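Side-chain contacts in Cas13d (uncultured Ruminococcus sp, PDB 6IV9), which appears to process its own CRISPR RNA and to cleave target RNA under that guide, both through a pair of HEPN domains: residues Ile287-Phe292 against Ala298-Leu303; Asp302-Ile307 against Ala548-Phe553. The protein carries 2 engineered substitutions. One frame throughout, in Å; residues are numbered along the deposited sequence.

Interaction 1. Residues Ile287-Phe292 against Ala298-Leu303; sequences IAQCVF and AKRFDL. Engineered in segment 287-292: Ala288 (natural residue Arg).
Cys290 and Arg300 bring their CA atoms within 4.6 Å where the returning loop passes the end of helix 267-291, and a nearly straight backbone bond fixes this approach, Arg300 N donating to Gln289 O at 3.0 Å and 172°. Cys290 is central to the side-chain packing. Its SG, anti to the carbonyl carbon (chi1 -69°), lies 3.8 Å from Arg300 CB, while its CB meets Leu303 CG at 3.7 Å. Lys299 lays its methylenes beside the helix end, CD 3.2 Å from Cys290 O. Arg300 runs alongside Gln289, CD 3.5 Å from OE1, and the bend at chi3 (44°) turns its guanidinium side-on to Asp302. Arg300 NE bonds Asp302 OD1 on its syn side at 3.0 Å, and Arg300 NH2 meets Asp302 OD2 from above the carboxylate plane at 2.8 Å, a two-nitrogen salt bridge. Gln286 also bonds OD1. A methionine in place of Arg300 would probably leave Asp302 OD2 without this charged mate and its carboxylate freer to turn. With His293, the arginine natural at engineered Ala288 would form the R-X4-H pattern of HEPN nucleases; the loop thus folds back on a helix end that probably bears this motif, here broken.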
loop_
_atom_site.group_PDB
_atom_site.type_symbol
_atom_site.label_atom_id
_atom_site.label_comp_id
_atom_site.label_asym_id
_atom_site.label_seq_id
_atom_site.Cartn_x
_atom_site.Cartn_y
_atom_site.Cartn_z
ATOM N N ILE A 287 16.142 6.770 -1.947
ATOM C CA ILE A 287 14.760 7.247 -1.687
ATOM C C ILE A 287 14.630 7.562 -0.198
ATOM O O ILE A 287 14.092 8.580 0.135
ATOM C CB ILE A 287 13.709 6.236 -2.162
ATOM C CG1 ILE A 287 13.813 5.984 -3.665
ATOM C CG2 ILE A 287 12.332 6.718 -1.782
ATOM C CD1 ILE A 287 13.030 4.806 -4.139
ATOM N N ALA A 288 15.208 6.723 0.649
ATOM C CA ALA A 288 15.142 6.926 2.109
ATOM C C ALA A 288 15.795 8.259 2.471
ATOM O O ALA A 288 15.266 8.960 3.280
ATOM C CB ALA A 288 15.795 5.781 2.819
ATOM N N GLN A 289 16.881 8.607 1.793
ATOM C CA GLN A 289 17.623 9.868 2.052
ATOM C C GLN A 289 16.835 11.089 1.570
ATOM O O GLN A 289 17.227 12.181 1.895
ATOM C CB GLN A 289 19.010 9.796 1.425
ATOM C CG GLN A 289 19.924 8.808 2.114
ATOM C CD GLN A 289 21.145 8.532 1.277
ATOM O OE1 GLN A 289 21.673 9.405 0.618
ATOM N NE2 GLN A 289 21.587 7.299 1.278
ATOM N N CYS A 290 15.830 10.881 0.735
ATOM C CA CYS A 290 15.017 11.992 0.206
ATOM C C CYS A 290 13.764 12.239 1.036
ATOM O O CYS A 290 13.239 13.308 0.924
ATOM C CB CYS A 290 14.569 11.681 -1.206
ATOM S SG CYS A 290 15.940 11.696 -2.377
ATOM N N VAL A 291 13.285 11.242 1.769
ATOM C CA VAL A 291 12.035 11.426 2.553
ATOM C C VAL A 291 12.308 11.475 4.057
ATOM O O VAL A 291 11.367 11.685 4.786
ATOM C CB VAL A 291 11.009 10.347 2.184
ATOM C CG1 VAL A 291 10.542 10.499 0.757
ATOM C CG2 VAL A 291 11.581 8.969 2.397
ATOM N N PHE A 292 13.551 11.265 4.470
ATOM C CA PHE A 292 13.948 11.343 5.895
ATOM C C PHE A 292 15.212 12.198 6.018
ATOM O O PHE A 292 15.990 12.231 5.108
ATOM C CB PHE A 292 14.122 9.955 6.499
ATOM C CG PHE A 292 12.816 9.250 6.724
ATOM C CD1 PHE A 292 11.942 9.676 7.702
ATOM C CD2 PHE A 292 12.452 8.188 5.935
ATOM C CE1 PHE A 292 10.736 9.033 7.900
ATOM C CE2 PHE A 292 11.245 7.552 6.127
ATOM C CZ PHE A 292 10.392 7.977 7.105
ATOM N N ALA A 298 19.489 17.302 7.390
ATOM C CA ALA A 298 19.490 17.525 5.929
ATOM C C ALA A 298 18.896 16.328 5.183
ATOM O O ALA A 298 19.004 15.215 5.661
ATOM C CB ALA A 298 20.892 17.772 5.458
ATOM N N LYS A 299 18.309 16.600 4.024
ATOM C CA LYS A 299 17.728 15.537 3.176
ATOM C C LYS A 299 18.059 15.840 1.717
ATOM O O LYS A 299 18.372 16.979 1.421
ATOM C CB LYS A 299 16.234 15.404 3.448
ATOM C CG LYS A 299 15.321 16.361 2.710
ATOM C CD LYS A 299 13.897 15.871 2.797
ATOM C CE LYS A 299 12.899 16.800 2.159
ATOM N NZ LYS A 299 13.590 17.836 1.371
ATOM N N ARG A 300 18.073 14.826 0.868
ATOM C CA ARG A 300 18.377 15.056 -0.556
ATOM C C ARG A 300 17.156 15.653 -1.251
ATOM O O ARG A 300 16.061 15.342 -0.853
ATOM C CB ARG A 300 18.869 13.774 -1.217
ATOM C CG ARG A 300 20.045 13.154 -0.487
ATOM C CD ARG A 300 20.793 12.202 -1.380
ATOM N NE ARG A 300 20.934 12.826 -2.680
ATOM C CZ ARG A 300 22.031 13.421 -3.113
ATOM N NH1 ARG A 300 23.122 13.406 -2.372
ATOM N NH2 ARG A 300 22.028 14.022 -4.282
ATOM N N PHE A 301 17.392 16.467 -2.272
ATOM C CA PHE A 301 16.305 17.138 -3.019
ATOM C C PHE A 301 16.115 16.518 -4.404
ATOM O O PHE A 301 15.338 17.056 -5.163
ATOM C CB PHE A 301 16.646 18.622 -3.131
ATOM C CG PHE A 301 16.463 19.357 -1.835
ATOM C CD1 PHE A 301 15.213 19.788 -1.442
ATOM C CD2 PHE A 301 17.522 19.550 -0.979
ATOM C CE1 PHE A 301 15.029 20.427 -0.232
ATOM C CE2 PHE A 301 17.341 20.196 0.229
ATOM C CZ PHE A 301 16.099 20.635 0.593
ATOM N N ASP A 302 16.765 15.395 -4.674
ATOM C CA ASP A 302 16.767 14.808 -6.034
ATOM C C ASP A 302 15.901 13.550 -6.158
ATOM O O ASP A 302 16.165 12.779 -7.044
ATOM C CB ASP A 302 18.187 14.650 -6.568
ATOM C CG ASP A 302 19.094 13.785 -5.721
ATOM O OD1 ASP A 302 18.738 13.501 -4.603
ATOM O OD2 ASP A 302 20.148 13.420 -6.206
ATOM N N LEU A 303 14.830 13.448 -5.383
ATOM C CA LEU A 303 13.958 12.243 -5.405
ATOM C C LEU A 303 13.413 12.017 -6.813
ATOM O O LEU A 303 13.371 10.902 -7.251
ATOM C CB LEU A 303 12.767 12.535 -4.490
ATOM C CG LEU A 303 12.024 11.360 -3.873
ATOM C CD1 LEU A 303 10.566 11.676 -3.650
ATOM C CD2 LEU A 303 12.226 10.069 -4.618
#

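Interaction 2. Residues Asp302-Ile307 against Ala548-Phe553; sequences DLYSFI and AGYKLF
Tyr304 meets Phe553, Tyr550 and Leu552 at once, and every close contact between the two segments involves it; the nearest CA atoms across them, those of Tyr304 and Leu552, are 6.2 Å apart. Three aromatic rings form a cluster. The edge of Phe553 is directed at a face of Tyr304 in a T-shaped stack, with ring centroids 4.7 Å apart and planes at 67°; Phe553 CE2 sits over the ring centre, and CZ comes to 3.5 Å from Tyr304 CE1. Tyr550 is placed differently: its ring and that of Tyr304 touch only at their margins, Tyr550 CE1 near Tyr304 CE2, with centroids 5.9 Å apart and planes at 47°. Holding CG anti to the carbonyl carbon (chi1 -54°), Tyr304 directs its ring in among these partners.

Aliphatic contacts complete the packing. The Leu552 side chain runs roughly perpendicular to that of Tyr304, its CD2 3.8 Å from Tyr304 CD1, and Leu303 CD1 lies against the Tyr304 face opposite Phe553, so the ring is sandwiched.

The polar link is made by water 1, which accepts from Tyr304 N at 2.9 Å and donates to Gly549 O at 2.7 Å, thereby satisfying both backbone atoms across the contact. The phenol end has its own partner, Tyr304 OH being hydrogen-bonded to Glu180.

Helix 168-197 packs on Tyr304 and Phe553 through Ile176 and Ile179, while Phe498 of helix 497-505 touches Tyr304 and Leu552. The contact thus joins the loop before helix 306-309 to the 3-10 segment ahead of helix 556-570.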
loop_
_atom_site.group_PDB
_atom_site.type_symbol
_atom_site.label_atom_id
_atom_site.label_comp_id
_atom_site.label_asym_id
_atom_site.label_seq_id
_atom_site.Cartn_x
_atom_site.Cartn_y
_atom_site.Cartn_z
ATOM N N ASP A 302 16.765 15.395 -4.674
ATOM C CA ASP A 302 16.767 14.808 -6.034
ATOM C C ASP A 302 15.901 13.550 -6.158
ATOM O O ASP A 302 16.165 12.779 -7.044
ATOM C CB ASP A 302 18.187 14.650 -6.568
ATOM C CG ASP A 302 19.094 13.785 -5.721
ATOM O OD1 ASP A 302 18.738 13.501 -4.603
ATOM O OD2 ASP A 302 20.148 13.420 -6.206
ATOM N N LEU A 303 14.830 13.448 -5.383
ATOM C CA LEU A 303 13.958 12.243 -5.405
ATOM C C LEU A 303 13.413 12.017 -6.813
ATOM O O LEU A 303 13.371 10.902 -7.251
ATOM C CB LEU A 303 12.767 12.535 -4.490
ATOM C CG LEU A 303 12.024 11.360 -3.873
ATOM C CD1 LEU A 303 10.566 11.676 -3.650
ATOM C CD2 LEU A 303 12.226 10.069 -4.618
ATOM N N TYR A 304 13.003 13.083 -7.476
ATOM C CA TYR A 304 12.336 12.923 -8.785
ATOM C C TYR A 304 13.295 12.988 -9.965
ATOM O O TYR A 304 12.864 12.673 -11.033
ATOM C CB TYR A 304 11.212 13.948 -8.886
ATOM C CG TYR A 304 10.272 13.865 -7.719
ATOM C CD1 TYR A 304 9.417 12.793 -7.590
ATOM C CD2 TYR A 304 10.270 14.816 -6.724
ATOM C CE1 TYR A 304 8.563 12.677 -6.513
ATOM C CE2 TYR A 304 9.417 14.723 -5.644
ATOM C CZ TYR A 304 8.556 13.651 -5.541
ATOM O OH TYR A 304 7.703 13.530 -4.499
ATOM N N SER A 305 14.538 13.389 -9.759
ATOM C CA SER A 305 15.472 13.520 -10.902
ATOM C C SER A 305 16.634 12.527 -10.851
ATOM O O SER A 305 17.148 12.215 -11.894
ATOM C CB SER A 305 15.999 14.916 -10.946
ATOM O OG SER A 305 16.729 15.197 -9.781
ATOM N N PHE A 306 16.941 11.982 -9.682
ATOM C CA PHE A 306 18.174 11.177 -9.495
ATOM C C PHE A 306 18.251 9.982 -10.440
ATOM O O PHE A 306 19.341 9.706 -10.894
ATOM C CB PHE A 306 18.380 10.798 -8.028
ATOM C CG PHE A 306 17.740 9.497 -7.622
ATOM C CD1 PHE A 306 18.370 8.300 -7.881
ATOM C CD2 PHE A 306 16.465 9.462 -7.096
ATOM C CE1 PHE A 306 17.780 7.097 -7.551
ATOM C CE2 PHE A 306 15.871 8.256 -6.773
ATOM C CZ PHE A 306 16.529 7.079 -6.995
ATOM N N ILE A 307 17.137 9.320 -10.714
ATOM C CA ILE A 307 17.199 8.069 -11.518
ATOM C C ILE A 307 17.733 8.351 -12.916
ATOM O O ILE A 307 18.295 7.448 -13.486
ATOM C CB ILE A 307 15.887 7.271 -11.524
ATOM C CG1 ILE A 307 16.143 5.808 -11.874
ATOM C CG2 ILE A 307 14.856 7.892 -12.435
ATOM C CD1 ILE A 307 17.085 5.122 -10.940
ATOM N N ALA A 548 13.260 23.194 -10.825
ATOM C CA ALA A 548 14.100 22.176 -11.481
ATOM C C ALA A 548 13.946 20.796 -10.844
ATOM O O ALA A 548 13.897 19.841 -11.572
ATOM C CB ALA A 548 15.530 22.628 -11.451
ATOM N N GLY A 549 13.837 20.714 -9.529
ATOM C CA GLY A 549 13.709 19.403 -8.864
ATOM C C GLY A 549 12.406 18.673 -9.166
ATOM O O GLY A 549 12.348 17.497 -8.931
ATOM N N TYR A 550 11.396 19.393 -9.635
ATOM C CA TYR A 550 10.033 18.842 -9.812
ATOM C C TYR A 550 9.560 18.774 -11.263
ATOM O O TYR A 550 8.395 18.551 -11.475
ATOM C CB TYR A 550 9.089 19.685 -8.973
ATOM C CG TYR A 550 9.462 19.686 -7.523
ATOM C CD1 TYR A 550 9.282 18.552 -6.761
ATOM C CD2 TYR A 550 10.008 20.797 -6.920
ATOM C CE1 TYR A 550 9.601 18.527 -5.422
ATOM C CE2 TYR A 550 10.335 20.791 -5.580
ATOM C CZ TYR A 550 10.133 19.652 -4.827
ATOM O OH TYR A 550 10.437 19.617 -3.505
ATOM N N LYS A 551 10.480 18.842 -12.215
ATOM C CA LYS A 551 10.163 18.826 -13.666
ATOM C C LYS A 551 9.479 17.522 -14.072
ATOM O O LYS A 551 8.735 17.524 -15.017
ATOM C CB LYS A 551 11.439 18.963 -14.485
ATOM C CG LYS A 551 12.133 20.289 -14.300
ATOM C CD LYS A 551 11.232 21.425 -14.621
ATOM C CE LYS A 551 11.981 22.633 -15.133
ATOM N NZ LYS A 551 11.177 23.850 -14.905
ATOM N N LEU A 552 9.700 16.461 -13.312
ATOM C CA LEU A 552 9.116 15.135 -13.616
ATOM C C LEU A 552 7.592 15.234 -13.639
ATOM O O LEU A 552 6.997 14.609 -14.458
ATOM C CB LEU A 552 9.541 14.143 -12.537
ATOM C CG LEU A 552 8.853 12.789 -12.620
ATOM C CD1 LEU A 552 9.448 11.955 -13.718
ATOM C CD2 LEU A 552 8.923 12.060 -11.300
ATOM N N PHE A 553 7.011 16.081 -12.794
ATOM C CA PHE A 553 5.539 16.234 -12.638
ATOM C C PHE A 553 4.874 16.772 -13.902
ATOM O O PHE A 553 3.697 16.603 -14.095
ATOM C CB PHE A 553 5.200 16.992 -11.365
ATOM C CG PHE A 553 5.446 16.135 -10.166
ATOM C CD1 PHE A 553 4.604 15.084 -9.884
ATOM C CD2 PHE A 553 6.557 16.324 -9.378
ATOM C CE1 PHE A 553 4.846 14.271 -8.798
ATOM C CE2 PHE A 553 6.792 15.511 -8.290
ATOM C CZ PHE A 553 5.937 14.486 -8.009
HETATM O O HOH W 1 13.667 15.912 -7.165
#

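In the fold
Interactions 1 and 2 follow one another along the chain, their centres 11 Å apart on the same side of its centre. They share Asp302 and Leu303: the loop that folds back on helix 267-291 in interaction 1 continues through a turn into helix 306-309, and there meets residues 548-553, more than 240 positions later in the sequence. The first contact is therefore local and the second long-range, yet helix 168-197 touches both, on Ile287, Val291 and Phe292 in one and on Tyr304 and Phe553 in the other. Their nearest atoms lie about 12 and 13 Å from the bound nucleic acid. Together they connect the probable HEPN motif at the end of helix 267-291 with the distant segment leading into helix 556-570.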